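Local coordinates for conserved hypothetical protein (Streptococcus pneumoniae, PDB 2GK4) that is of unproven function but belongs to the DNA/pantothenate metabolism flavoprotein family and probably acts in coenzyme A biosynthesis, as phosphopantothenoylcysteine synthetases do, at residues A202-K207 / E217-L222; R176-K181 / D185-N190; S64-T69 / Q79-D84; A42-C47 / E225-Y230. All coordinates share one frame; numbering follows the deposited sequence.

Contact 1 of 4, residues A202-K207 / E217-L222; sequences AIFVEK and EEIAEL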
loop_
_atom_site.group_PDB
_atom_site.type_symbol
_atom_site.label_atom_id
_atom_site.label_comp_id
_atom_site.label_asym_id
_atom_site.label_seq_id
_atom_site.Cartn_x
_atom_site.Cartn_y
_atom_site.Cartn_z
ATOM N N ALA A 202 13.504 -7.588 22.614
ATOM C CA ALA A 202 13.333 -8.837 21.877
ATOM C C ALA A 202 13.937 -10.004 22.626
ATOM O O ALA A 202 14.847 -9.844 23.457
ATOM C CB ALA A 202 13.960 -8.740 20.475
ATOM N N ILE A 203 13.400 -11.175 22.344
ATOM C CA ILE A 203 13.857 -12.400 22.986
ATOM C C ILE A 203 14.294 -13.334 21.890
ATOM O O ILE A 203 13.498 -13.695 21.014
ATOM C CB ILE A 203 12.742 -13.038 23.828
ATOM C CG1 ILE A 203 12.064 -11.972 24.733
ATOM C CG2 ILE A 203 13.254 -14.285 24.592
ATOM C CD1 ILE A 203 10.758 -12.417 25.335
ATOM N N PHE A 204 15.559 -13.752 21.958
ATOM C CA PHE A 204 16.117 -14.728 21.022
ATOM C C PHE A 204 15.728 -16.097 21.566
ATOM O O PHE A 204 16.256 -16.537 22.599
ATOM C CB PHE A 204 17.651 -14.558 20.941
ATOM C CG PHE A 204 18.095 -13.448 20.029
ATOM C CD1 PHE A 204 17.551 -12.156 20.130
ATOM C CD2 PHE A 204 19.102 -13.686 19.087
ATOM C CE1 PHE A 204 17.985 -11.126 19.278
ATOM C CE2 PHE A 204 19.560 -12.670 18.246
ATOM C CZ PHE A 204 19.015 -11.389 18.342
ATOM N N VAL A 205 14.728 -16.695 20.927
ATOM C CA VAL A 205 14.169 -17.952 21.335
ATOM C C VAL A 205 14.800 -19.125 20.564
ATOM O O VAL A 205 14.682 -19.277 19.304
ATOM C CB VAL A 205 12.603 -17.957 21.197
ATOM C CG1 VAL A 205 12.016 -19.267 21.714
ATOM C CG2 VAL A 205 11.990 -16.800 21.990
ATOM N N GLU A 206 15.449 -19.982 21.336
ATOM C CA GLU A 206 15.888 -21.259 20.829
ATOM C C GLU A 206 15.158 -22.396 21.542
ATOM O O GLU A 206 14.377 -22.184 22.458
ATOM C CB GLU A 206 17.404 -21.378 20.985
ATOM C CG GLU A 206 18.171 -20.347 20.173
ATOM C CD GLU A 206 19.634 -20.272 20.562
ATOM O OE1 GLU A 206 19.945 -20.180 21.759
ATOM O OE2 GLU A 206 20.499 -20.280 19.677
ATOM N N LYS A 207 15.426 -23.619 21.106
ATOM C CA LYS A 207 14.728 -24.784 21.606
ATOM C C LYS A 207 14.789 -24.870 23.130
ATOM O O LYS A 207 13.766 -25.028 23.786
ATOM C CB LYS A 207 15.361 -26.017 20.981
ATOM C CG LYS A 207 14.623 -27.301 21.262
ATOM C CD LYS A 207 14.743 -28.226 20.055
ATOM C CE LYS A 207 16.096 -28.924 19.990
ATOM N NZ LYS A 207 15.926 -30.344 19.508
ATOM N N GLU A 217 19.965 -2.164 17.650
ATOM C CA GLU A 217 21.403 -2.343 17.469
ATOM C C GLU A 217 21.853 -3.620 18.183
ATOM O O GLU A 217 22.646 -4.396 17.637
ATOM C CB GLU A 217 22.161 -1.109 17.974
ATOM C CG GLU A 217 21.882 0.169 17.147
ATOM C CD GLU A 217 20.463 0.751 17.327
ATOM O OE1 GLU A 217 19.873 0.663 18.435
ATOM O OE2 GLU A 217 19.943 1.318 16.343
ATOM N N GLU A 218 21.312 -3.857 19.379
ATOM C CA GLU A 218 21.650 -5.067 20.137
ATOM C C GLU A 218 21.152 -6.310 19.417
ATOM O O GLU A 218 21.832 -7.350 19.448
ATOM C CB GLU A 218 21.054 -5.035 21.543
ATOM C CG GLU A 218 21.981 -4.456 22.611
ATOM C CD GLU A 218 21.287 -4.236 23.965
ATOM O OE1 GLU A 218 20.411 -5.048 24.363
ATOM O OE2 GLU A 218 21.635 -3.237 24.641
ATOM N N ILE A 219 19.973 -6.209 18.785
ATOM C CA ILE A 219 19.449 -7.322 17.965
ATOM C C ILE A 219 20.457 -7.668 16.876
ATOM O O ILE A 219 20.875 -8.837 16.735
ATOM C CB ILE A 219 18.036 -7.020 17.356
ATOM C CG1 ILE A 219 16.997 -6.869 18.473
ATOM C CG2 ILE A 219 17.600 -8.130 16.358
ATOM C CD1 ILE A 219 15.629 -6.231 18.012
ATOM N N ALA A 220 20.849 -6.642 16.110
ATOM C CA ALA A 220 21.833 -6.837 15.036
ATOM C C ALA A 220 23.172 -7.409 15.499
ATOM O O ALA A 220 23.699 -8.339 14.858
ATOM C CB ALA A 220 22.018 -5.544 14.185
ATOM N N GLU A 221 23.675 -6.886 16.614
ATOM C CA GLU A 221 24.970 -7.271 17.151
ATOM C C GLU A 221 24.984 -8.739 17.598
ATOM O O GLU A 221 25.916 -9.485 17.301
ATOM C CB GLU A 221 25.376 -6.293 18.278
ATOM C CG GLU A 221 25.588 -4.852 17.754
ATOM C CD GLU A 221 25.650 -3.760 18.832
ATOM O OE1 GLU A 221 25.281 -4.012 19.997
ATOM O OE2 GLU A 221 26.083 -2.629 18.499
ATOM N N LEU A 222 23.920 -9.149 18.283
ATOM C CA LEU A 222 23.750 -10.524 18.737
ATOM C C LEU A 222 23.579 -11.486 17.554
ATOM O O LEU A 222 24.185 -12.569 17.522
ATOM C CB LEU A 222 22.590 -10.639 19.739
ATOM C CG LEU A 222 22.414 -12.037 20.366
ATOM C CD1 LEU A 222 23.698 -12.536 21.003
ATOM C CD2 LEU A 222 21.272 -12.042 21.386
#
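Leu222 comes down over one face of the Phe204 ring where the C-terminal helix 216-228 folds back over the hairpin of strands 202-205 and 210-213, at the antiparallel end of a Rossmann-like sheet. Strand 202-205 and helix segment 217-222 run nearly parallel, 19° apart, with their axes approaching to 10.1 Å. The aromatic part of the contact is a CH-pi interaction: Leu222 CD2 sits 3.5 Å from the centroid of the Phe204 ring and only 10° from the ring normal. Leu222 CG lies anti to its backbone N (chi1 -175°), a torsion that carries the branch from the helix toward the sheet and brings CD2 over the middle of the ring. Further apolar contacts continue the interface toward the start of the strand. There Ala202 CB touches Ile219 CD1 at 3.9 Å, and the other branch of the isoleucine, CG2, comes to 4.1 Å from Phe204 CZ. All four side chains are buried, and Val213 of the outermost strand also packs on both Ile219 and Leu222. At the ring's edge the partner is a backbone atom: the carbonyl Ile219 O lies near the ring plane, 3.5 Å from Phe204 CZ.

Contact 2 of 4, residues R176-K181 / D185-N190; sequences RKSLIK and DLIIAN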
loop_
_atom_site.group_PDB
_atom_site.type_symbol
_atom_site.label_atom_id
_atom_site.label_comp_id
_atom_site.label_asym_id
_atom_site.label_seq_id
_atom_site.Cartn_x
_atom_site.Cartn_y
_atom_site.Cartn_z
ATOM N N ARG A 176 8.383 -20.747 20.307
ATOM C CA ARG A 176 8.827 -22.140 20.287
ATOM C C ARG A 176 7.995 -23.052 19.398
ATOM O O ARG A 176 8.535 -23.944 18.753
ATOM C CB ARG A 176 8.926 -22.704 21.697
ATOM C CG ARG A 176 10.212 -22.227 22.330
ATOM C CD ARG A 176 10.500 -22.836 23.642
ATOM N NE ARG A 176 11.831 -22.399 24.032
ATOM C CZ ARG A 176 12.233 -22.178 25.272
ATOM N NH1 ARG A 176 13.489 -21.780 25.469
ATOM N NH2 ARG A 176 11.415 -22.376 26.308
ATOM N N LYS A 177 6.695 -22.805 19.357
ATOM C CA LYS A 177 5.809 -23.526 18.459
ATOM C C LYS A 177 6.245 -23.290 17.008
ATOM O O LYS A 177 6.291 -24.225 16.208
ATOM C CB LYS A 177 4.366 -23.087 18.693
ATOM C CG LYS A 177 3.739 -23.647 20.006
ATOM C CD LYS A 177 2.280 -23.212 20.101
ATOM C CE LYS A 177 1.652 -23.569 21.460
ATOM N NZ LYS A 177 2.089 -24.885 21.971
ATOM N N SER A 178 6.594 -22.040 16.700
ATOM C CA SER A 178 7.100 -21.633 15.388
ATOM C C SER A 178 8.462 -22.256 15.065
ATOM O O SER A 178 8.707 -22.704 13.936
ATOM C CB SER A 178 7.178 -20.106 15.323
ATOM O OG SER A 178 7.781 -19.692 14.109
ATOM N N LEU A 179 9.356 -22.293 16.049
ATOM C CA LEU A 179 10.620 -23.020 15.897
ATOM C C LEU A 179 10.443 -24.443 15.392
ATOM O O LEU A 179 11.125 -24.867 14.451
ATOM C CB LEU A 179 11.356 -23.065 17.236
ATOM C CG LEU A 179 12.524 -22.131 17.475
ATOM C CD1 LEU A 179 13.818 -22.867 17.413
ATOM C CD2 LEU A 179 12.527 -21.092 16.450
ATOM N N ILE A 180 9.508 -25.159 16.009
ATOM C CA ILE A 180 9.218 -26.560 15.679
ATOM C C ILE A 180 8.554 -26.696 14.308
ATOM O O ILE A 180 8.975 -27.508 13.496
ATOM C CB ILE A 180 8.398 -27.257 16.826
ATOM C CG1 ILE A 180 9.326 -28.028 17.763
ATOM C CG2 ILE A 180 7.376 -28.276 16.288
ATOM C CD1 ILE A 180 10.567 -27.274 18.256
ATOM N N LYS A 181 7.553 -25.868 14.058
ATOM C CA LYS A 181 6.791 -25.869 12.813
ATOM C C LYS A 181 7.687 -25.576 11.601
ATOM O O LYS A 181 7.444 -26.108 10.515
ATOM C CB LYS A 181 5.677 -24.822 12.902
ATOM C CG LYS A 181 4.507 -24.979 11.933
ATOM C CD LYS A 181 3.515 -23.817 12.088
ATOM C CE LYS A 181 2.085 -24.161 11.595
ATOM N NZ LYS A 181 1.359 -25.137 12.493
ATOM N N ASP A 185 16.018 -22.435 13.565
ATOM C CA ASP A 185 17.110 -22.564 14.458
ATOM C C ASP A 185 16.928 -21.565 15.629
ATOM O O ASP A 185 17.219 -21.856 16.796
ATOM C CB ASP A 185 18.352 -22.329 13.619
ATOM C CG ASP A 185 18.623 -23.493 12.629
ATOM O OD1 ASP A 185 18.020 -23.620 11.481
ATOM O OD2 ASP A 185 19.459 -24.312 13.040
ATOM N N LEU A 186 16.346 -20.421 15.295
ATOM C CA LEU A 186 16.236 -19.281 16.173
ATOM C C LEU A 186 15.014 -18.513 15.736
ATOM O O LEU A 186 14.818 -18.300 14.534
ATOM C CB LEU A 186 17.471 -18.390 16.034
ATOM C CG LEU A 186 17.429 -16.998 16.674
ATOM C CD1 LEU A 186 17.301 -17.146 18.220
ATOM C CD2 LEU A 186 18.720 -16.208 16.313
ATOM N N ILE A 187 14.181 -18.123 16.706
ATOM C CA ILE A 187 13.094 -17.172 16.452
ATOM C C ILE A 187 13.283 -15.957 17.355
ATOM O O ILE A 187 13.359 -16.081 18.591
ATOM C CB ILE A 187 11.673 -17.791 16.717
ATOM C CG1 ILE A 187 11.324 -18.934 15.746
ATOM C CG2 ILE A 187 10.604 -16.744 16.611
ATOM C CD1 ILE A 187 11.259 -18.545 14.274
ATOM N N ILE A 188 13.338 -14.779 16.746
ATOM C CA ILE A 188 13.452 -13.530 17.486
ATOM C C ILE A 188 12.031 -13.000 17.712
ATOM O O ILE A 188 11.345 -12.536 16.769
ATOM C CB ILE A 188 14.373 -12.548 16.760
ATOM C CG1 ILE A 188 15.787 -13.158 16.633
ATOM C CG2 ILE A 188 14.413 -11.158 17.465
ATOM C CD1 ILE A 188 16.694 -12.396 15.723
ATOM N N ALA A 189 11.578 -13.117 18.950
ATOM C CA ALA A 189 10.202 -12.784 19.301
ATOM C C ALA A 189 10.145 -11.372 19.889
ATOM O O ALA A 189 11.051 -10.965 20.608
ATOM C CB ALA A 189 9.639 -13.801 20.293
ATOM N N ASN A 190 9.102 -10.634 19.554
ATOM C CA ASN A 190 8.945 -9.280 20.065
ATOM C C ASN A 190 7.489 -8.862 20.135
ATOM O O ASN A 190 6.634 -9.459 19.468
ATOM C CB ASN A 190 9.834 -8.287 19.304
ATOM C CG ASN A 190 9.538 -8.202 17.772
ATOM O OD1 ASN A 190 9.755 -7.145 17.189
ATOM N ND2 ASN A 190 9.129 -9.290 17.132
#
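Ser178 and Leu179 of the helix both reach Ile187 on the strand that follows it, and these three side chains make most of the interface. Ile187 points at the helix. Its CG1 lies anti to the carbonyl carbon (chi1 -65°), and a second turn of similar size, at chi2, sets CD1 beside the hydroxyl of Ser178, with Ser178 OG and Ile187 CD1 3.7 Å apart. The hydroxyl makes only van der Waals contact with the isoleucine, and is hydrogen-bonded to a residue close by in the chain. Leu179 starts off across the helix flank, and its branches then swing in to slide past Ile187 in the opposite direction. Both of its torsions lie far from the usual staggered values, and the modelled separation from the isoleucine is shorter than two carbons can sit, which makes the exact placing of its CD2 doubtful. The other branch, Leu179 CD1, shares those unusual torsions but makes no such clash, lying 3.6 Å from Asp185 O just before the strand. Helix 168-182 and strand 186-191 are the second and third elements of a beta-alpha-beta unit opened by strand 156-163, and their segments run roughly antiparallel at 149°. Ala175, one turn earlier in the helix, extends the cover over Ile187, and the strand itself is hydrogen-bonded between strands 156-163 and 202-205.

Contact 3 of 4, residues S64-T69 / Q79-D84; sequences SIREIT and QERVQD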
loop_
_atom_site.group_PDB
_atom_site.type_symbol
_atom_site.label_atom_id
_atom_site.label_comp_id
_atom_site.label_asym_id
_atom_site.label_seq_id
_atom_site.Cartn_x
_atom_site.Cartn_y
_atom_site.Cartn_z
ATOM N N SER A 64 23.362 -7.536 -2.787
ATOM C CA SER A 64 22.462 -7.628 -3.929
ATOM C C SER A 64 21.050 -7.445 -3.393
ATOM O O SER A 64 20.689 -8.010 -2.356
ATOM C CB SER A 64 22.531 -9.004 -4.592
ATOM O OG SER A 64 23.864 -9.374 -4.867
ATOM N N ILE A 65 20.256 -6.652 -4.093
ATOM C CA ILE A 65 18.880 -6.407 -3.658
ATOM C C ILE A 65 17.919 -6.921 -4.720
ATOM O O ILE A 65 18.133 -6.699 -5.920
ATOM C CB ILE A 65 18.648 -4.905 -3.357
ATOM C CG1 ILE A 65 19.549 -4.423 -2.205
ATOM C CG2 ILE A 65 17.152 -4.597 -3.073
ATOM C CD1 ILE A 65 19.356 -2.933 -1.855
ATOM N N ARG A 66 16.880 -7.618 -4.277
ATOM C CA ARG A 66 15.807 -8.004 -5.160
ATOM C C ARG A 66 14.502 -7.483 -4.565
ATOM O O ARG A 66 14.187 -7.767 -3.408
ATOM C CB ARG A 66 15.772 -9.518 -5.306
ATOM C CG ARG A 66 14.502 -10.026 -6.015
ATOM C CD ARG A 66 14.611 -9.920 -7.539
ATOM N NE ARG A 66 15.865 -10.497 -8.037
ATOM C CZ ARG A 66 16.110 -10.816 -9.309
ATOM N NH1 ARG A 66 15.188 -10.632 -10.249
ATOM N NH2 ARG A 66 17.284 -11.327 -9.643
ATOM N N GLU A 67 13.764 -6.693 -5.336
ATOM C CA GLU A 67 12.497 -6.188 -4.871
ATOM C C GLU A 67 11.387 -7.134 -5.349
ATOM O O GLU A 67 11.405 -7.604 -6.500
ATOM C CB GLU A 67 12.269 -4.763 -5.388
ATOM C CG GLU A 67 11.523 -3.861 -4.454
ATOM C CD GLU A 67 11.831 -2.371 -4.681
ATOM O OE1 GLU A 67 11.108 -1.530 -4.110
ATOM O OE2 GLU A 67 12.798 -2.033 -5.408
ATOM N N ILE A 68 10.459 -7.447 -4.455
ATOM C CA ILE A 68 9.310 -8.283 -4.787
ATOM C C ILE A 68 8.049 -7.536 -4.388
ATOM O O ILE A 68 8.115 -6.504 -3.703
ATOM C CB ILE A 68 9.353 -9.646 -4.078
ATOM C CG1 ILE A 68 9.329 -9.460 -2.547
ATOM C CG2 ILE A 68 10.574 -10.458 -4.556
ATOM C CD1 ILE A 68 8.835 -10.655 -1.810
ATOM N N THR A 69 6.904 -8.069 -4.801
ATOM C CA THR A 69 5.634 -7.397 -4.550
ATOM C C THR A 69 4.786 -8.220 -3.586
ATOM O O THR A 69 4.497 -7.760 -2.475
ATOM C CB THR A 69 4.873 -7.098 -5.855
ATOM O OG1 THR A 69 5.674 -6.223 -6.664
ATOM C CG2 THR A 69 3.540 -6.380 -5.544
ATOM N N GLN A 79 12.356 -20.281 -3.177
ATOM C CA GLN A 79 12.570 -21.575 -3.823
ATOM C C GLN A 79 13.804 -21.538 -4.730
ATOM O O GLN A 79 14.569 -22.516 -4.803
ATOM C CB GLN A 79 11.289 -21.923 -4.575
ATOM C CG GLN A 79 11.397 -22.775 -5.738
ATOM C CD GLN A 79 10.044 -22.861 -6.395
ATOM O OE1 GLN A 79 9.689 -22.027 -7.255
ATOM N NE2 GLN A 79 9.236 -23.813 -5.931
ATOM N N GLU A 80 13.991 -20.413 -5.416
ATOM C CA GLU A 80 15.141 -20.208 -6.289
ATOM C C GLU A 80 16.460 -19.995 -5.539
ATOM O O GLU A 80 17.497 -20.482 -5.983
ATOM C CB GLU A 80 14.885 -19.041 -7.261
ATOM C CG GLU A 80 14.356 -19.483 -8.633
ATOM C CD GLU A 80 13.625 -18.390 -9.441
ATOM O OE1 GLU A 80 13.828 -17.176 -9.203
ATOM O OE2 GLU A 80 12.836 -18.761 -10.339
ATOM N N ARG A 81 16.431 -19.266 -4.416
ATOM C CA ARG A 81 17.682 -18.844 -3.736
ATOM C C ARG A 81 18.146 -19.629 -2.529
ATOM O O ARG A 81 19.343 -19.644 -2.234
ATOM C CB ARG A 81 17.634 -17.366 -3.355
ATOM C CG ARG A 81 17.487 -16.469 -4.564
ATOM C CD ARG A 81 17.550 -15.022 -4.167
ATOM N NE ARG A 81 16.925 -14.206 -5.203
ATOM C CZ ARG A 81 17.600 -13.534 -6.126
ATOM N NH1 ARG A 81 16.945 -12.827 -7.036
ATOM N NH2 ARG A 81 18.929 -13.571 -6.142
ATOM N N VAL A 82 17.219 -20.259 -1.812
ATOM C CA VAL A 82 17.589 -20.790 -0.500
ATOM C C VAL A 82 18.732 -21.801 -0.584
ATOM O O VAL A 82 19.574 -21.853 0.313
ATOM C CB VAL A 82 16.363 -21.303 0.251
ATOM C CG1 VAL A 82 16.734 -22.272 1.332
ATOM C CG2 VAL A 82 15.609 -20.104 0.847
ATOM N N GLN A 83 18.759 -22.585 -1.660
ATOM C CA GLN A 83 19.807 -23.594 -1.865
ATOM C C GLN A 83 21.210 -22.971 -1.936
ATOM O O GLN A 83 22.214 -23.660 -1.739
ATOM C CB GLN A 83 19.526 -24.375 -3.155
ATOM C CG GLN A 83 19.580 -23.490 -4.414
ATOM C CD GLN A 83 19.054 -24.152 -5.670
ATOM O OE1 GLN A 83 19.220 -25.360 -5.872
ATOM N NE2 GLN A 83 18.444 -23.345 -6.551
ATOM N N ASP A 84 21.272 -21.673 -2.227
ATOM C CA ASP A 84 22.535 -20.992 -2.508
ATOM C C ASP A 84 23.122 -20.226 -1.322
ATOM O O ASP A 84 24.254 -19.705 -1.420
ATOM C CB ASP A 84 22.347 -20.018 -3.668
ATOM C CG ASP A 84 22.184 -20.718 -5.005
ATOM O OD1 ASP A 84 22.721 -21.844 -5.200
ATOM O OD2 ASP A 84 21.499 -20.135 -5.864
#
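Arg66 and Arg81 account for practically all the surface buried in this contact, and what meets is one guanidinium group against another. Arg81, which has the larger share, stretches from helix 71-81 with its chain extended from CG to NE, and delivers NH1 to the strand. Arg66 leaves strand 63-67 with CG anti to the backbone N and then bends twice, at chi2 (82°) and chi3 (50°), curling round that nitrogen: its CD is 3.8 Å from Arg81 NH1. The side chains cross at about a right angle and the guanidinium planes stand 50° apart. Arg66 lies at the edge of the Arg81 group, near its plane, whereas Arg81 NH1 approaches the Arg66 group obliquely. The modelled gap between Arg66 NE and Arg81 NH1 is 2.8 Å, yet both are donors and cannot bond to each other; so short an approach is doubtful in detail. Glu77, one turn back in the helix, takes a salt bridge from Arg81 NE through its OE2 and also touches Arg66, and its negative charge would be expected to offset the two positive ones. Farther back, Arg81 packs on Cys47 and Ile49 of the neighbouring strand. This is a surface contact between the outermost parallel strand of a Rossmann-like alpha/beta sheet and the helix that directly follows it.

Contact 4 of 4, residues A42-C47 / E225-Y230; sequences AGYEVC and EKIQAY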
loop_
_atom_site.group_PDB
_atom_site.type_symbol
_atom_site.label_atom_id
_atom_site.label_comp_id
_atom_site.label_asym_id
_atom_site.label_seq_id
_atom_site.Cartn_x
_atom_site.Cartn_y
_atom_site.Cartn_z
ATOM N N ALA A 42 30.571 -6.148 8.606
ATOM C CA ALA A 42 31.419 -7.230 9.100
ATOM C C ALA A 42 31.972 -8.145 7.997
ATOM O O ALA A 42 32.643 -9.130 8.299
ATOM C CB ALA A 42 30.666 -8.058 10.167
ATOM N N GLY A 43 31.683 -7.837 6.732
ATOM C CA GLY A 43 32.328 -8.481 5.588
ATOM C C GLY A 43 31.544 -9.613 4.922
ATOM O O GLY A 43 32.083 -10.308 4.050
ATOM N N TYR A 44 30.283 -9.816 5.315
ATOM C CA TYR A 44 29.428 -10.843 4.688
ATOM C C TYR A 44 28.852 -10.397 3.359
ATOM O O TYR A 44 28.595 -9.207 3.153
ATOM C CB TYR A 44 28.247 -11.211 5.610
ATOM C CG TYR A 44 28.715 -11.994 6.803
ATOM C CD1 TYR A 44 29.014 -11.346 7.991
ATOM C CD2 TYR A 44 28.917 -13.380 6.720
ATOM C CE1 TYR A 44 29.482 -12.043 9.097
ATOM C CE2 TYR A 44 29.383 -14.095 7.821
ATOM C CZ TYR A 44 29.660 -13.415 9.007
ATOM O OH TYR A 44 30.142 -14.090 10.107
ATOM N N GLU A 45 28.669 -11.374 2.473
ATOM C CA GLU A 45 27.924 -11.217 1.243
ATOM C C GLU A 45 26.456 -11.412 1.622
ATOM O O GLU A 45 26.120 -12.392 2.306
ATOM C CB GLU A 45 28.365 -12.278 0.234
ATOM C CG GLU A 45 27.561 -12.259 -1.061
ATOM C CD GLU A 45 28.081 -13.290 -2.067
ATOM O OE1 GLU A 45 27.281 -13.718 -2.948
ATOM O OE2 GLU A 45 29.273 -13.687 -1.937
ATOM N N VAL A 46 25.617 -10.439 1.276
ATOM C CA VAL A 46 24.191 -10.483 1.649
ATOM C C VAL A 46 23.332 -10.322 0.411
ATOM O O VAL A 46 23.587 -9.453 -0.416
ATOM C CB VAL A 46 23.804 -9.346 2.635
ATOM C CG1 VAL A 46 22.275 -9.402 2.966
ATOM C CG2 VAL A 46 24.650 -9.414 3.913
ATOM N N CYS A 47 22.288 -11.137 0.304
ATOM C CA CYS A 47 21.271 -10.920 -0.700
ATOM C C CYS A 47 20.004 -10.522 0.049
ATOM O O CYS A 47 19.531 -11.271 0.937
ATOM C CB CYS A 47 21.049 -12.191 -1.520
ATOM S SG CYS A 47 19.554 -12.071 -2.577
ATOM N N GLU A 225 26.955 -12.071 16.220
ATOM C CA GLU A 225 27.655 -13.020 17.075
ATOM C C GLU A 225 27.221 -14.467 16.811
ATOM O O GLU A 225 28.051 -15.374 16.732
ATOM C CB GLU A 225 27.429 -12.640 18.547
ATOM C CG GLU A 225 28.128 -13.534 19.560
ATOM C CD GLU A 225 27.611 -13.303 20.971
ATOM O OE1 GLU A 225 27.774 -12.171 21.461
ATOM O OE2 GLU A 225 27.054 -14.247 21.580
ATOM N N LYS A 226 25.914 -14.681 16.675
ATOM C CA LYS A 226 25.380 -16.019 16.470
ATOM C C LYS A 226 25.781 -16.556 15.110
ATOM O O LYS A 226 26.104 -17.751 14.960
ATOM C CB LYS A 226 23.866 -16.012 16.662
ATOM C CG LYS A 226 23.488 -15.841 18.137
ATOM C CD LYS A 226 21.996 -15.907 18.336
ATOM C CE LYS A 226 21.545 -17.320 18.669
ATOM N NZ LYS A 226 22.208 -17.866 19.902
ATOM N N ILE A 227 25.785 -15.675 14.113
ATOM C CA ILE A 227 26.199 -16.085 12.785
ATOM C C ILE A 227 27.704 -16.362 12.741
ATOM O O ILE A 227 28.133 -17.342 12.119
ATOM C CB ILE A 227 25.768 -15.056 11.704
ATOM C CG1 ILE A 227 24.253 -15.163 11.506
ATOM C CG2 ILE A 227 26.477 -15.325 10.378
ATOM C CD1 ILE A 227 23.684 -13.991 10.773
ATOM N N GLN A 228 28.489 -15.517 13.397
ATOM C CA GLN A 228 29.943 -15.709 13.416
ATOM C C GLN A 228 30.266 -17.062 14.052
ATOM O O GLN A 228 31.259 -17.694 13.688
ATOM C CB GLN A 228 30.669 -14.564 14.132
ATOM C CG GLN A 228 30.690 -13.239 13.355
ATOM C CD GLN A 228 31.287 -12.081 14.142
ATOM O OE1 GLN A 228 31.151 -11.999 15.368
ATOM N NE2 GLN A 228 31.927 -11.161 13.432
ATOM N N ALA A 229 29.386 -17.517 14.949
ATOM C CA ALA A 229 29.541 -18.791 15.660
ATOM C C ALA A 229 29.241 -20.012 14.807
ATOM O O ALA A 229 29.566 -21.142 15.195
ATOM C CB ALA A 229 28.671 -18.815 16.912
ATOM N N TYR A 230 28.596 -19.799 13.662
ATOM C CA TYR A 230 28.277 -20.904 12.770
ATOM C C TYR A 230 29.531 -21.425 12.098
ATOM O O TYR A 230 29.653 -22.625 11.868
ATOM C CB TYR A 230 27.271 -20.477 11.704
ATOM C CG TYR A 230 25.840 -20.300 12.169
ATOM C CD1 TYR A 230 25.070 -19.232 11.693
ATOM C CD2 TYR A 230 25.233 -21.211 13.037
ATOM C CE1 TYR A 230 23.745 -19.062 12.079
ATOM C CE2 TYR A 230 23.889 -21.052 13.431
ATOM C CZ TYR A 230 23.160 -19.955 12.952
ATOM O OH TYR A 230 21.841 -19.766 13.310
#
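The Tyr44 ring meets Gln228 at its edge, with Gln228 CG near the ring plane and 3.4 Å from Tyr44 OH, while Ile227 approaches obliquely. A second ring, Tyr230, has Lys226 O from its own segment over the centre of one face and stacks with His156. The Gln228 side chain crosses the tyrosine at about a right angle, its amide plane turned 46° from the ring. Because CG of Gln228 is anti to the carbonyl carbon (chi1 -72°) and the chain runs straight on beyond it, CG faces the phenol oxygen and the amide is directed away from it. Ile227 offers its CG2 branch, 4.0 Å from Tyr44 CZ, and the two side chains slide by each other in opposite directions; Ile6 of strand 5-9 touches both. Tyr44 reaches this position soon after helix 30-41 has ended in a Schellman motif, in which Gly43 takes up positive phi before the chain turns into strand 45-50. Thus a residue near the start of one Rossmann-like strand packs on helix 216-228. Chemically the contact is aliphatic carbon against a phenol end, and the hydroxyl finds its polar partner farther along the chain: Tyr44 OH is hydrogen-bonded to His231 NE2. One tyrosine therefore packs against the helix and, through its hydroxyl, bonds to a residue near the chain's end.

In the fold
From the N terminus, contact 4 opens first, at residues 42-47, and its loop is not closed until residues 225-230, so the other three contacts are nested within it. Contact 3 is the first to close, then contact 2, then contact 1, all in series and none crossing. Contact 3 adjoins contact 4 through neighbouring strands 63-67 and 45-50, where Ser64 N lies 3.1 Å from Val46 O. Contacts 2 and 1 share the sheet's other half, with Val205 N 2.8 Å from Ile187 O. Helix 216-228 serves contacts 1 and 4, which a salt bridge between Glu206 and Lys226 also joins, and thereby ties the C-terminal hairpin back to the early strands.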